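Local coordinates for protein monoacylglycerol lipase (Palaeococcus ferrophilus, PDB 6QE2) that probably hydrolyses monoacylglycerols to glycerol and free fatty acid, as a lipase of the alpha/beta-hydrolase fold, at residues A[116-121]-A[205-210]. Numbering follows the deposited sequence.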
# COMPACT_ATOMS: atom_id res chain seq x y z
N LYS A 116 9.59 4.65 -10.27
CA LYS A 116 8.89 5.83 -10.77
C LYS A 116 8.04 5.46 -11.98
O LYS A 116 8.46 4.67 -12.83
CB LYS A 116 9.91 6.90 -11.14
CG LYS A 116 9.33 8.22 -11.63
CD LYS A 116 10.43 9.19 -12.00
CE LYS A 116 11.04 8.86 -13.36
NZ LYS A 116 9.99 8.81 -14.41
N SER A 117 6.86 6.05 -12.08
CA SER A 117 6.05 5.88 -13.27
C SER A 117 6.71 6.60 -14.44
O SER A 117 7.25 7.69 -14.26
CB SER A 117 4.65 6.44 -13.06
OG SER A 117 3.91 6.45 -14.27
N PRO A 118 6.69 6.02 -15.65
CA PRO A 118 7.19 6.77 -16.83
C PRO A 118 6.40 8.04 -17.10
O PRO A 118 6.90 8.92 -17.81
CB PRO A 118 7.04 5.75 -17.97
CG PRO A 118 6.01 4.77 -17.48
CD PRO A 118 6.26 4.66 -16.01
N LYS A 119 5.18 8.14 -16.58
CA LYS A 119 4.37 9.34 -16.70
C LYS A 119 4.86 10.46 -15.79
O LYS A 119 4.47 11.61 -15.97
CB LYS A 119 2.91 9.02 -16.39
CG LYS A 119 2.27 8.07 -17.38
CD LYS A 119 2.37 8.60 -18.80
CE LYS A 119 1.74 7.64 -19.80
NZ LYS A 119 1.73 8.21 -21.18
N THR A 120 5.68 10.14 -14.78
CA THR A 120 6.18 11.15 -13.86
C THR A 120 7.53 11.64 -14.37
O THR A 120 8.51 10.88 -14.31
CB THR A 120 6.32 10.58 -12.46
OG1 THR A 120 5.08 10.00 -12.04
CG2 THR A 120 6.71 11.68 -11.48
N PRO A 121 7.64 12.87 -14.86
CA PRO A 121 8.94 13.35 -15.34
C PRO A 121 9.95 13.45 -14.21
O PRO A 121 9.60 13.68 -13.05
CB PRO A 121 8.61 14.73 -15.94
CG PRO A 121 7.33 15.13 -15.30
CD PRO A 121 6.57 13.87 -15.02
N ILE A 205 1.56 2.76 -13.44
CA ILE A 205 1.55 3.68 -12.30
C ILE A 205 2.69 3.32 -11.35
O ILE A 205 3.42 4.21 -10.87
CB ILE A 205 0.19 3.62 -11.59
CG1 ILE A 205 -0.91 4.16 -12.50
CG2 ILE A 205 0.24 4.41 -10.28
CD1 ILE A 205 -2.30 3.93 -11.99
N THR A 206 2.87 2.03 -11.06
CA THR A 206 4.02 1.52 -10.32
C THR A 206 4.60 0.40 -11.18
O THR A 206 4.14 -0.75 -11.11
CB THR A 206 3.63 1.01 -8.93
OG1 THR A 206 2.54 0.09 -9.04
CG2 THR A 206 3.20 2.16 -8.03
N PRO A 207 5.56 0.70 -12.04
CA PRO A 207 6.12 -0.33 -12.92
C PRO A 207 6.56 -1.56 -12.14
O PRO A 207 7.29 -1.44 -11.19
CB PRO A 207 7.32 0.37 -13.54
CG PRO A 207 6.90 1.79 -13.60
CD PRO A 207 6.11 2.03 -12.34
N PRO A 208 6.14 -2.73 -12.59
CA PRO A 208 6.46 -3.98 -11.89
C PRO A 208 7.94 -4.31 -11.69
O PRO A 208 8.25 -5.03 -10.77
CB PRO A 208 5.76 -5.06 -12.72
CG PRO A 208 5.41 -4.42 -14.00
CD PRO A 208 5.24 -2.96 -13.72
N GLU A 209 8.83 -3.76 -12.50
CA GLU A 209 10.24 -4.04 -12.36
C GLU A 209 10.72 -3.59 -10.98
O GLU A 209 11.69 -4.11 -10.47
CB GLU A 209 11.07 -3.42 -13.47
CG GLU A 209 12.50 -3.92 -13.52
CD GLU A 209 12.63 -5.38 -13.91
OE1 GLU A 209 11.72 -5.91 -14.54
OE2 GLU A 209 13.66 -5.97 -13.61
N GLY A 210 10.04 -2.62 -10.39
CA GLY A 210 10.43 -2.18 -9.07
C GLY A 210 10.31 -3.34 -8.09
O GLY A 210 11.18 -3.55 -7.28
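The ring of Pro207 packs against residues 116-118 and makes up much of this small surface contact. It lies against the chain, with CG 3.4 Å from Lys116 O and CD 4.0 Å from Ser117 CA. Its CG also makes an apolar contact with Pro118 CD at 3.8 Å, where the two prolines pass side by side, pointing opposite ways. Ser117 CB rests on the carbonyl of Ile205, 3.4 Å from Ile205 O.

Both segments belong to an alpha/beta-hydrolase fold. Residues 116-121 follow strand 106-110 and lead into helix 122-134. Residues 205-210 run from loop into helix 209-217, just after Asp203, the likely acid of a Ser-His-Asp triad with Ser87 and His233. CB of Ile205 points away from residues 116-121, and its side chain touches His233 and a bound lauryl dimethylamine-N-oxide.

Polar bonds shape the first loop. With chi1 at 172°, Ser117 OG sits beside its own carbonyl carbon. There it accepts from Lys119 N at 3.1 Å in an ST turn, and it also hydrogen-bonds Ile204 O. Replacing Ser117 by alanine removes that hydroxyl, and Lys119 N and Ile204 O would probably lose their shared partner. A type I turn runs from Ser117 to Thr120. Lys116 NZ curls back over it, 3.0 Å from Ser117 O and above that carbonyl's plane. Thr120 N reaches the same oxygen from the opposite face.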